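Long-range contacts in adenosine monophosphate-protein transferase FICD homolog (Caenorhabditis elegans, PDB 5JJ6), which belongs to the Fic/DOC family of largely helical proteins and carries a further set of helices in its N-terminal part: residues Val145-Asn150 against Leu306-Arg311; Ala159-Gly164 against Asn176-Met181; Glu73-Tyr78 against Arg97-Val102. All blocks are in the same frame, centred on the assembly; numbering follows the deposited sequence.

Contact 1: Val145-Asn150 against Leu306-Arg311; sequences VAIEGN and LPVETR
The last turn of helix 127-148 passes close to the loop that leads into helix 311-321, with I147 CA and V308 CA, the nearest pair, 4.9 Å apart. I147 has the larger share of the apolar contact, and V308 is the residue it packs on. V308 CG2, placed anti to the backbone N, presses on the peptide link between A146 and I147 (3.6 Å from V308 CG2 to I147 N) and meets A146 CB at 3.7 Å. I147 slides past V308 in the opposing direction, its CG1 lying 4.0 Å from V308 CB, and carries CD1 on toward the carbonyl of L306.

The helix ends in a Schellman motif: G149 takes positive phi while N150 N and G149 N bond back to V145 O and A146 O. E148 and G149 close the (S/T)xxxE(G/N) signature of the inhibitory helix of Fic proteins, and E148, facing away from the loop, makes a long, weak ion pair with R286 of the Fic motif. The same turn offers I147 O to R311. The arginine CG stands anti to the backbone N (chi1 180°) and the chain runs on extended to NE, which brings NE to I147 O at 2.9 Å with an N-H...O angle of 151°; the donor lies in the carbonyl plane, and the oxygen sits at the guanidinium edge, 18° out of its plane.

The loop is braced internally, since P307 O accepts from both T310 N and T310 OG1. V308 N is bonded to H143 ND1 one turn back on helix 127-148, and T310 OG1 to Y332 OH of helix 327-346.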
ATOM      1  N   VAL B 145      11.154  12.582  -2.787  1.00 33.70           N
ATOM      2  CA  VAL B 145      11.143  11.670  -1.638  1.00 35.25           C
ATOM      3  C   VAL B 145      12.359  11.874  -0.711  1.00 35.18           C
ATOM      4  O   VAL B 145      12.272  11.676   0.507  1.00 32.84           O
ATOM      5  CB  VAL B 145      11.065  10.190  -2.077  1.00 38.30           C
ATOM      6  CG1 VAL B 145       9.810   9.964  -2.905  1.00 32.97           C
ATOM      7  CG2 VAL B 145      12.315   9.763  -2.828  1.00 35.28           C
ATOM      8  N   ALA B 146      13.488  12.258  -1.295  1.00 35.92           N
ATOM      9  CA  ALA B 146      14.689  12.541  -0.528  1.00 34.11           C
ATOM     10  C   ALA B 146      14.403  13.700   0.423  1.00 37.27           C
ATOM     11  O   ALA B 146      14.808  13.662   1.584  1.00 39.06           O
ATOM     12  CB  ALA B 146      15.863  12.879  -1.454  1.00 29.41           C
ATOM     13  N   ILE B 147      13.672  14.709  -0.059  1.00 35.29           N
ATOM     14  CA  ILE B 147      13.322  15.865   0.774  1.00 38.46           C
ATOM     15  C   ILE B 147      12.523  15.465   2.024  1.00 36.17           C
ATOM     16  O   ILE B 147      12.694  16.044   3.097  1.00 36.76           O
ATOM     17  CB  ILE B 147      12.491  16.900  -0.030  1.00 32.62           C
ATOM     18  CG1 ILE B 147      13.379  17.983  -0.616  1.00 30.77           C
ATOM     19  CG2 ILE B 147      11.465  17.561   0.831  1.00 32.40           C
ATOM     20  CD1 ILE B 147      12.619  18.918  -1.510  1.00 33.74           C
ATOM     21  N   GLU B 148      11.692  14.441   1.896  1.00 34.16           N
ATOM     22  CA  GLU B 148      10.887  13.973   3.012  1.00 37.71           C
ATOM     23  C   GLU B 148      11.725  13.089   3.948  1.00 42.58           C
ATOM     24  O   GLU B 148      11.307  12.771   5.062  1.00 44.46           O
ATOM     25  CB  GLU B 148       9.642  13.247   2.468  1.00 39.97           C
ATOM     26  CG  GLU B 148       8.999  12.198   3.360  1.00 45.90           C
ATOM     27  CD  GLU B 148       9.567  10.800   3.113  1.00 61.42           C
ATOM     28  OE1 GLU B 148       9.594  10.351   1.927  1.00 55.62           O
ATOM     29  OE2 GLU B 148      10.005  10.161   4.106  1.00 70.72           O
ATOM     30  N   GLY B 149      12.931  12.736   3.511  1.00 39.65           N
ATOM     31  CA  GLY B 149      13.863  12.001   4.350  1.00 41.99           C
ATOM     32  C   GLY B 149      14.330  10.635   3.870  1.00 43.19           C
ATOM     33  O   GLY B 149      15.230  10.030   4.474  1.00 34.37           O
ATOM     34  N   ASN B 150      13.767  10.185   2.749  1.00 47.53           N
ATOM     35  CA  ASN B 150      14.132   8.909   2.119  1.00 39.52           C
ATOM     36  C   ASN B 150      15.619   8.856   1.797  1.00 37.40           C
ATOM     37  O   ASN B 150      16.166   9.802   1.221  1.00 37.29           O
ATOM     38  CB  ASN B 150      13.317   8.719   0.834  1.00 39.15           C
ATOM     39  CG  ASN B 150      13.325   7.298   0.323  1.00 37.40           C
ATOM     40  OD1 ASN B 150      14.372   6.665   0.209  1.00 38.07           O
ATOM     41  ND2 ASN B 150      12.144   6.794  -0.014  1.00 40.72           N
ATOM     42  N   LEU B 306      12.060  20.659  -6.979  1.00 37.64           N
ATOM     43  CA  LEU B 306      12.631  21.322  -5.810  1.00 39.44           C
ATOM     44  C   LEU B 306      13.696  20.405  -5.233  1.00 36.83           C
ATOM     45  O   LEU B 306      13.372  19.411  -4.569  1.00 35.97           O
ATOM     46  CB  LEU B 306      11.551  21.634  -4.761  1.00 35.55           C
ATOM     47  CG  LEU B 306      10.228  22.156  -5.303  1.00 29.80           C
ATOM     48  CD1 LEU B 306       9.175  22.271  -4.201  1.00 27.23           C
ATOM     49  CD2 LEU B 306      10.472  23.490  -5.973  1.00 33.27           C
ATOM     50  N   PRO B 307      14.969  20.712  -5.511  1.00 35.52           N
ATOM     51  CA  PRO B 307      16.036  19.757  -5.190  1.00 39.29           C
ATOM     52  C   PRO B 307      16.282  19.614  -3.692  1.00 37.49           C
ATOM     53  O   PRO B 307      16.093  20.567  -2.934  1.00 32.27           O
ATOM     54  CB  PRO B 307      17.254  20.337  -5.918  1.00 36.24           C
ATOM     55  CG  PRO B 307      16.974  21.763  -6.060  1.00 36.64           C
ATOM     56  CD  PRO B 307      15.485  21.910  -6.186  1.00 36.21           C
ATOM     57  N   VAL B 308      16.689  18.410  -3.289  1.00 39.05           N
ATOM     58  CA  VAL B 308      16.850  18.055  -1.882  1.00 34.96           C
ATOM     59  C   VAL B 308      18.054  18.782  -1.311  1.00 33.73           C
ATOM     60  O   VAL B 308      18.106  19.050  -0.120  1.00 34.91           O
ATOM     61  CB  VAL B 308      16.983  16.529  -1.699  1.00 40.17           C
ATOM     62  CG1 VAL B 308      18.227  15.995  -2.424  1.00 34.75           C
ATOM     63  CG2 VAL B 308      16.984  16.153  -0.216  1.00 38.42           C
ATOM     64  N   GLU B 309      19.008  19.115  -2.176  1.00 35.12           N
ATOM     65  CA  GLU B 309      20.158  19.936  -1.803  1.00 31.54           C
ATOM     66  C   GLU B 309      19.719  21.298  -1.261  1.00 36.43           C
ATOM     67  O   GLU B 309      20.479  21.981  -0.580  1.00 41.75           O
ATOM     68  CB  GLU B 309      21.083  20.161  -3.001  1.00 34.36           C
ATOM     69  CG  GLU B 309      21.881  18.954  -3.446  1.00 48.96           C
ATOM     70  CD  GLU B 309      21.178  18.113  -4.516  1.00 58.40           C
ATOM     71  OE1 GLU B 309      20.132  18.558  -5.065  1.00 48.70           O
ATOM     72  OE2 GLU B 309      21.693  17.004  -4.811  1.00 64.04           O
ATOM     73  N   THR B 310      18.518  21.730  -1.623  1.00 33.47           N
ATOM     74  CA  THR B 310      18.039  23.026  -1.173  1.00 35.90           C
ATOM     75  C   THR B 310      16.963  22.889  -0.077  1.00 36.30           C
ATOM     76  O   THR B 310      16.245  23.859   0.232  1.00 29.64           O
ATOM     77  CB  THR B 310      17.497  23.848  -2.357  1.00 36.91           C
ATOM     78  OG1 THR B 310      16.259  23.294  -2.819  1.00 40.78           O
ATOM     79  CG2 THR B 310      18.503  23.844  -3.487  1.00 29.66           C
ATOM     80  N   ARG B 311      16.873  21.689   0.505  1.00 32.44           N
ATOM     81  CA  ARG B 311      15.872  21.387   1.534  1.00 30.65           C
ATOM     82  C   ARG B 311      15.722  22.525   2.580  1.00 33.48           C
ATOM     83  O   ARG B 311      14.608  22.992   2.844  1.00 33.04           O
ATOM     84  CB  ARG B 311      16.204  20.061   2.218  1.00 27.43           C
ATOM     85  CG  ARG B 311      15.221  19.683   3.298  1.00 31.00           C
ATOM     86  CD  ARG B 311      15.505  18.320   3.848  1.00 27.31           C
ATOM     87  NE  ARG B 311      14.418  17.810   4.681  1.00 26.98           N
ATOM     88  CZ  ARG B 311      14.434  17.792   6.011  1.00 29.45           C
ATOM     89  NH1 ARG B 311      15.482  18.269   6.674  1.00 28.47           N
ATOM     90  NH2 ARG B 311      13.398  17.298   6.679  1.00 31.36           N
TER

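Contact 2: Ala159-Gly164 against Asn176-Met181; sequences AILESG and NEVIGM
L161 and V178 meet through their branched ends, where helix 154-162 comes up against helix 172-191; the nearest alpha carbons, L161 CA and I179 CA, are 6.8 Å apart. In L161 the CG stands beside the backbone N (chi1 -68°), and this torsion swings the isopropyl end onto the partner helix although CB itself does not aim there. V178 CG1, held anti to its backbone N at chi1 167°, rests against that end. It is 3.6 Å from L161 CD2 and nearly as close to CG, with CD1 only slightly farther, so one methyl engages the whole branch point.

I160 works from the neighbouring position with its short branch. CG2 projects across and touches I179 CG1 at 4.0 Å, the two side chains crossing at about a right angle, and the same methyl reaches V178 CG1 at 4.2 Å. V178 CG1 is therefore shared by two consecutive residues of the facing helix.

Within the Fic fold the patch is extended by L152 and I167 around I160 and by F138 of helix 127-148 against L161. I179 also packs on I172 of the second subunit, which places the contact beside the dimer interface. No hydrogen bond crosses between the two segments: the side chains meet through hydrocarbon groups only, so the fit depends on the shape of the branches and on the burial of apolar surface.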
ATOM      1  N   ALA B 159      17.501   2.803 -10.598  1.00 45.01           N
ATOM      2  CA  ALA B 159      17.541   1.347 -10.725  1.00 45.24           C
ATOM      3  C   ALA B 159      16.191   0.709 -10.401  1.00 44.29           C
ATOM      4  O   ALA B 159      15.748  -0.195 -11.096  1.00 46.48           O
ATOM      5  CB  ALA B 159      18.608   0.778  -9.834  1.00 44.44           C
ATOM      6  N   ILE B 160      15.552   1.168  -9.332  1.00 43.44           N
ATOM      7  CA  ILE B 160      14.233   0.674  -8.960  1.00 39.02           C
ATOM      8  C   ILE B 160      13.174   0.992 -10.017  1.00 40.49           C
ATOM      9  O   ILE B 160      12.359   0.152 -10.360  1.00 44.39           O
ATOM     10  CB  ILE B 160      13.781   1.277  -7.619  1.00 39.20           C
ATOM     11  CG1 ILE B 160      14.656   0.769  -6.477  1.00 38.93           C
ATOM     12  CG2 ILE B 160      12.315   0.962  -7.328  1.00 32.21           C
ATOM     13  CD1 ILE B 160      14.333   1.444  -5.157  1.00 36.74           C
ATOM     14  N   LEU B 161      13.135   2.229 -10.492  1.00 43.20           N
ATOM     15  CA  LEU B 161      12.056   2.610 -11.403  1.00 42.53           C
ATOM     16  C   LEU B 161      12.240   2.151 -12.865  1.00 45.31           C
ATOM     17  O   LEU B 161      11.289   1.737 -13.518  1.00 44.80           O
ATOM     18  CB  LEU B 161      11.864   4.135 -11.357  1.00 40.96           C
ATOM     19  CG  LEU B 161      11.324   4.726 -10.047  1.00 40.89           C
ATOM     20  CD1 LEU B 161      11.122   6.239 -10.136  1.00 40.97           C
ATOM     21  CD2 LEU B 161      10.029   4.051  -9.621  1.00 34.38           C
ATOM     22  N   GLU B 162      13.473   2.178 -13.352  1.00 47.66           N
ATOM     23  CA  GLU B 162      13.778   1.980 -14.771  1.00 52.37           C
ATOM     24  C   GLU B 162      14.172   0.539 -15.099  1.00 52.49           C
ATOM     25  O   GLU B 162      13.914   0.042 -16.194  1.00 57.38           O
ATOM     26  CB  GLU B 162      14.899   2.945 -15.185  1.00 56.48           C
ATOM     27  CG  GLU B 162      15.554   2.669 -16.533  1.00 63.06           C
ATOM     28  CD  GLU B 162      17.066   2.957 -16.525  1.00 81.08           C
ATOM     29  OE1 GLU B 162      17.800   2.368 -15.684  1.00 77.16           O
ATOM     30  OE2 GLU B 162      17.521   3.772 -17.360  1.00 82.98           O
ATOM     31  N   SER B 163      14.785  -0.129 -14.132  1.00 53.80           N
ATOM     32  CA  SER B 163      15.304  -1.477 -14.317  1.00 50.77           C
ATOM     33  C   SER B 163      14.541  -2.514 -13.506  1.00 47.71           C
ATOM     34  O   SER B 163      14.812  -3.706 -13.628  1.00 50.23           O
ATOM     35  CB  SER B 163      16.785  -1.520 -13.971  1.00 55.14           C
ATOM     36  OG  SER B 163      17.501  -0.650 -14.830  1.00 68.49           O
ATOM     37  N   GLY B 164      13.609  -2.066 -12.663  1.00 38.99           N
ATOM     38  CA  GLY B 164      12.814  -2.985 -11.873  1.00 34.92           C
ATOM     39  C   GLY B 164      13.682  -3.736 -10.886  1.00 40.83           C
ATOM     40  O   GLY B 164      13.355  -4.837 -10.445  1.00 40.37           O
ATOM     41  N   ASN B 176       8.851   1.275  -1.578  1.00 36.78           N
ATOM     42  CA  ASN B 176       7.436   1.518  -1.820  1.00 40.57           C
ATOM     43  C   ASN B 176       7.085   2.999  -2.007  1.00 44.26           C
ATOM     44  O   ASN B 176       6.160   3.323  -2.767  1.00 46.37           O
ATOM     45  CB  ASN B 176       6.606   0.944  -0.685  1.00 42.92           C
ATOM     46  CG  ASN B 176       6.329  -0.521  -0.866  1.00 45.38           C
ATOM     47  OD1 ASN B 176       6.485  -1.060  -1.971  1.00 42.83           O
ATOM     48  ND2 ASN B 176       5.909  -1.181   0.211  1.00 42.16           N
ATOM     49  N   GLU B 177       7.811   3.883  -1.319  1.00 39.03           N
ATOM     50  CA  GLU B 177       7.653   5.325  -1.493  1.00 34.50           C
ATOM     51  C   GLU B 177       8.091   5.767  -2.877  1.00 36.71           C
ATOM     52  O   GLU B 177       7.390   6.534  -3.542  1.00 38.55           O
ATOM     53  CB  GLU B 177       8.441   6.074  -0.424  1.00 34.59           C
ATOM     54  CG  GLU B 177       7.724   6.141   0.916  1.00 43.82           C
ATOM     55  CD  GLU B 177       8.600   6.680   2.051  1.00 56.06           C
ATOM     56  OE1 GLU B 177       9.740   7.151   1.787  1.00 52.10           O
ATOM     57  OE2 GLU B 177       8.133   6.644   3.216  1.00 58.31           O
ATOM     58  N   VAL B 178       9.238   5.267  -3.323  1.00 36.63           N
ATOM     59  CA  VAL B 178       9.715   5.582  -4.661  1.00 33.72           C
ATOM     60  C   VAL B 178       8.682   5.159  -5.706  1.00 36.56           C
ATOM     61  O   VAL B 178       8.241   5.971  -6.543  1.00 33.77           O
ATOM     62  CB  VAL B 178      11.077   4.902  -4.925  1.00 30.89           C
ATOM     63  CG1 VAL B 178      11.447   4.943  -6.388  1.00 29.11           C
ATOM     64  CG2 VAL B 178      12.155   5.580  -4.102  1.00 35.29           C
ATOM     65  N   ILE B 179       8.276   3.894  -5.630  1.00 35.38           N
ATOM     66  CA  ILE B 179       7.302   3.340  -6.569  1.00 37.66           C
ATOM     67  C   ILE B 179       5.977   4.106  -6.574  1.00 38.18           C
ATOM     68  O   ILE B 179       5.467   4.483  -7.640  1.00 37.23           O
ATOM     69  CB  ILE B 179       7.068   1.840  -6.284  1.00 40.22           C
ATOM     70  CG1 ILE B 179       8.331   1.050  -6.666  1.00 32.21           C
ATOM     71  CG2 ILE B 179       5.917   1.315  -7.107  1.00 35.87           C
ATOM     72  CD1 ILE B 179       8.633  -0.140  -5.774  1.00 32.20           C
ATOM     73  N   GLY B 180       5.432   4.332  -5.384  1.00 39.34           N
ATOM     74  CA  GLY B 180       4.223   5.126  -5.225  1.00 39.35           C
ATOM     75  C   GLY B 180       4.311   6.514  -5.837  1.00 38.39           C
ATOM     76  O   GLY B 180       3.399   6.929  -6.552  1.00 40.22           O
ATOM     77  N   MET B 181       5.394   7.241  -5.562  1.00 37.12           N
ATOM     78  CA  MET B 181       5.540   8.576  -6.127  1.00 36.44           C
ATOM     79  C   MET B 181       5.550   8.529  -7.643  1.00 40.40           C
ATOM     80  O   MET B 181       4.869   9.318  -8.296  1.00 42.50           O
ATOM     81  CB  MET B 181       6.815   9.261  -5.648  1.00 33.09           C
ATOM     82  CG  MET B 181       6.594  10.447  -4.707  1.00 46.11           C
ATOM     83  SD  MET B 181       5.468  11.777  -5.247  1.00 41.39           S
ATOM     84  CE  MET B 181       5.992  11.997  -6.937  1.00 42.67           C
TER

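Contact 3: Glu73-Tyr78 against Arg97-Val102; sequences EADQCY and RTTPLV
D75 faces T98 across a pair of helices that run more antiparallel than parallel, the short axes approaching to 9.5 Å with a signed crossing angle of -134°; D75 CA and T98 CA are the nearest backbone points, at 5.8 Å.

The polar interactions centre on the carboxylate of D75. With CG anti to the backbone N (chi1 173°), the group extends toward the partner helix and its two oxygens take up different tasks. OD2 is 3.1 Å from T98 OG1, within hydrogen-bonding distance, but the threonine proton can also go to R95 O one turn earlier, so the bond across the contact is not settled. OD1 forms a salt bridge with R327 NH2, a charge that would be expected to stabilise the ionised carboxylate. T99 OG1 is more distant from OD2 and bonds instead to R95 O.

The apolar interactions lie to either end of this pair. V102 CG1 packs on D75 CB at 3.7 Å, the side chains crossing at about a right angle, so the aspartate contributes its methylene as well as its charge. One turn along from D75, Y78 turns its ring edge to the threonine: T98 CG2 lies in the ring plane, 3.6 Å from Y78 CE2. One face of the same ring has A74 O 3.4 Å above it, offset toward the rim, while the hydroxyl is hydrogen-bonded to E66 OE2. T98 thus has its hydroxyl near the D75 carboxylate and R95 O, and its methyl at the edge of the tyrosine ring.

P100 kinks helix 89-120 just beyond this point. The contact belongs to the N-terminal run of helices, consistent with the tetratricopeptide-type region of FICD relatives; helix 55-67 flanks helix 71-84 through R65 and E66, and R327, at the start of helix 327-346, touches both D75 and V102.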
ATOM      1  N   GLU B  73      17.118  40.982   0.656  1.00 42.84           N
ATOM      2  CA  GLU B  73      17.516  40.392   1.915  1.00 47.65           C
ATOM      3  C   GLU B  73      17.297  41.373   3.084  1.00 47.65           C
ATOM      4  O   GLU B  73      16.878  40.975   4.186  1.00 42.00           O
ATOM      5  CB  GLU B  73      18.969  39.923   1.848  1.00 50.02           C
ATOM      6  CG  GLU B  73      19.277  38.932   2.954  1.00 62.59           C
ATOM      7  CD  GLU B  73      18.395  37.686   2.865  1.00 69.13           C
ATOM      8  OE1 GLU B  73      17.951  37.335   1.739  1.00 66.46           O
ATOM      9  OE2 GLU B  73      18.106  37.092   3.934  1.00 63.74           O
ATOM     10  N   ALA B  74      17.540  42.656   2.825  1.00 46.90           N
ATOM     11  CA  ALA B  74      17.326  43.692   3.829  1.00 46.90           C
ATOM     12  C   ALA B  74      15.862  43.709   4.251  1.00 46.07           C
ATOM     13  O   ALA B  74      15.522  43.657   5.459  1.00 44.77           O
ATOM     14  CB  ALA B  74      17.729  45.037   3.291  1.00 48.21           C
ATOM     15  N   ASP B  75      15.003  43.798   3.240  1.00 41.92           N
ATOM     16  CA  ASP B  75      13.567  43.711   3.441  1.00 40.96           C
ATOM     17  C   ASP B  75      13.186  42.451   4.240  1.00 39.58           C
ATOM     18  O   ASP B  75      12.350  42.506   5.136  1.00 38.95           O
ATOM     19  CB  ASP B  75      12.857  43.737   2.094  1.00 36.91           C
ATOM     20  CG  ASP B  75      11.383  43.481   2.217  1.00 44.44           C
ATOM     21  OD1 ASP B  75      10.989  42.289   2.263  1.00 48.50           O
ATOM     22  OD2 ASP B  75      10.615  44.463   2.259  1.00 47.22           O
ATOM     23  N   GLN B  76      13.811  41.320   3.928  1.00 42.42           N
ATOM     24  CA  GLN B  76      13.553  40.081   4.681  1.00 42.32           C
ATOM     25  C   GLN B  76      13.890  40.190   6.177  1.00 39.17           C
ATOM     26  O   GLN B  76      13.137  39.692   7.040  1.00 34.99           O
ATOM     27  CB  GLN B  76      14.297  38.923   4.022  1.00 38.59           C
ATOM     28  CG  GLN B  76      13.483  38.393   2.883  1.00 37.53           C
ATOM     29  CD  GLN B  76      12.118  37.936   3.358  1.00 38.27           C
ATOM     30  OE1 GLN B  76      12.027  37.048   4.201  1.00 49.71           O
ATOM     31  NE2 GLN B  76      11.054  38.562   2.860  1.00 37.52           N
ATOM     32  N   CYS B  77      15.036  40.802   6.472  1.00 38.69           N
ATOM     33  CA  CYS B  77      15.394  41.119   7.849  1.00 39.39           C
ATOM     34  C   CYS B  77      14.316  41.960   8.550  1.00 40.79           C
ATOM     35  O   CYS B  77      13.922  41.650   9.684  1.00 38.92           O
ATOM     36  CB  CYS B  77      16.726  41.869   7.908  1.00 42.00           C
ATOM     37  SG  CYS B  77      18.188  40.867   7.595  1.00 54.36           S
ATOM     38  N   TYR B  78      13.857  43.029   7.893  1.00 38.69           N
ATOM     39  CA  TYR B  78      12.849  43.895   8.518  1.00 34.05           C
ATOM     40  C   TYR B  78      11.544  43.137   8.757  1.00 36.22           C
ATOM     41  O   TYR B  78      10.910  43.284   9.807  1.00 37.90           O
ATOM     42  CB  TYR B  78      12.578  45.137   7.675  1.00 33.93           C
ATOM     43  CG  TYR B  78      13.808  45.963   7.381  1.00 36.06           C
ATOM     44  CD1 TYR B  78      14.839  46.062   8.304  1.00 36.98           C
ATOM     45  CD2 TYR B  78      13.937  46.642   6.169  1.00 35.42           C
ATOM     46  CE1 TYR B  78      15.968  46.811   8.029  1.00 40.57           C
ATOM     47  CE2 TYR B  78      15.051  47.390   5.890  1.00 37.31           C
ATOM     48  CZ  TYR B  78      16.064  47.469   6.820  1.00 40.89           C
ATOM     49  OH  TYR B  78      17.183  48.205   6.537  1.00 45.65           O
ATOM     50  N   ARG B  97      10.217  51.784   3.470  1.00 47.77           N
ATOM     51  CA  ARG B  97      11.057  52.210   2.348  1.00 43.38           C
ATOM     52  C   ARG B  97      11.304  51.057   1.392  1.00 46.22           C
ATOM     53  O   ARG B  97      11.242  51.214   0.176  1.00 46.92           O
ATOM     54  CB  ARG B  97      12.412  52.737   2.827  1.00 47.63           C
ATOM     55  CG  ARG B  97      12.420  54.173   3.329  1.00 53.79           C
ATOM     56  CD  ARG B  97      13.533  54.419   4.347  1.00 49.37           C
ATOM     57  NE  ARG B  97      14.842  54.056   3.821  1.00 51.42           N
ATOM     58  CZ  ARG B  97      15.458  52.904   4.072  1.00 55.08           C
ATOM     59  NH1 ARG B  97      14.884  51.983   4.842  1.00 52.02           N
ATOM     60  NH2 ARG B  97      16.652  52.669   3.548  1.00 56.73           N
ATOM     61  N   THR B  98      11.560  49.875   1.937  1.00 49.72           N
ATOM     62  CA  THR B  98      11.990  48.766   1.069  1.00 40.71           C
ATOM     63  C   THR B  98      10.905  48.117   0.195  1.00 44.91           C
ATOM     64  O   THR B  98      11.193  47.652  -0.903  1.00 47.58           O
ATOM     65  CB  THR B  98      12.614  47.661   1.896  1.00 33.30           C
ATOM     66  OG1 THR B  98      11.691  47.260   2.909  1.00 36.31           O
ATOM     67  CG2 THR B  98      13.884  48.142   2.548  1.00 39.41           C
ATOM     68  N   THR B  99       9.669  48.092   0.676  1.00 42.49           N
ATOM     69  CA  THR B  99       8.615  47.286   0.058  1.00 42.85           C
ATOM     70  C   THR B  99       8.321  47.524  -1.454  1.00 48.20           C
ATOM     71  O   THR B  99       8.320  46.560  -2.233  1.00 47.23           O
ATOM     72  CB  THR B  99       7.311  47.461   0.879  1.00 45.17           C
ATOM     73  OG1 THR B  99       7.460  46.793   2.132  1.00 50.99           O
ATOM     74  CG2 THR B  99       6.110  46.898   0.156  1.00 44.56           C
ATOM     75  N   PRO B 100       8.080  48.788  -1.886  1.00 52.15           N
ATOM     76  CA  PRO B 100       7.752  48.972  -3.313  1.00 48.96           C
ATOM     77  C   PRO B 100       8.900  48.583  -4.269  1.00 45.73           C
ATOM     78  O   PRO B 100       8.653  48.059  -5.372  1.00 51.03           O
ATOM     79  CB  PRO B 100       7.414  50.464  -3.407  1.00 48.22           C
ATOM     80  CG  PRO B 100       8.078  51.088  -2.261  1.00 47.30           C
ATOM     81  CD  PRO B 100       8.095  50.072  -1.161  1.00 46.57           C
ATOM     82  N   LEU B 101      10.136  48.821  -3.849  1.00 40.96           N
ATOM     83  CA  LEU B 101      11.291  48.366  -4.617  1.00 46.54           C
ATOM     84  C   LEU B 101      11.309  46.836  -4.801  1.00 50.70           C
ATOM     85  O   LEU B 101      11.434  46.337  -5.934  1.00 53.04           O
ATOM     86  CB  LEU B 101      12.595  48.814  -3.953  1.00 46.74           C
ATOM     87  CG  LEU B 101      12.819  50.315  -3.739  1.00 45.81           C
ATOM     88  CD1 LEU B 101      14.147  50.549  -3.036  1.00 40.82           C
ATOM     89  CD2 LEU B 101      12.758  51.087  -5.053  1.00 41.91           C
ATOM     90  N   VAL B 102      11.185  46.087  -3.704  1.00 46.50           N
ATOM     91  CA  VAL B 102      11.180  44.632  -3.823  1.00 49.33           C
ATOM     92  C   VAL B 102       9.989  44.163  -4.671  1.00 47.35           C
ATOM     93  O   VAL B 102      10.111  43.156  -5.370  1.00 50.64           O
ATOM     94  CB  VAL B 102      11.198  43.892  -2.449  1.00 45.74           C
ATOM     95  CG1 VAL B 102      12.204  44.524  -1.496  1.00 41.44           C
ATOM     96  CG2 VAL B 102       9.832  43.828  -1.842  1.00 53.17           C
TER

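Contacts 1 and 2 belong to one neighbourhood, their centres 16 Å apart, and they touch directly: V145 CG1 packs on M181 CG at 3.7 Å, and N150 ND2 lies 3.0 Å from E177 OE1, at best a weak polar contact. Their common ground is the end of helix 127-148, where E148 and E177 bring like charges close together near R286 of the Fic motif. Contact 3 stands apart and closes earlier in the chain. Its centre is about 29 Å from that of contact 1 and about 44 Å from that of contact 2; contacts 2 and 3 lie on opposite sides of the chain's centre. Helix 327-346 bridges the gap, meeting contact 3 through R327 and contact 1 through Y332 and H336.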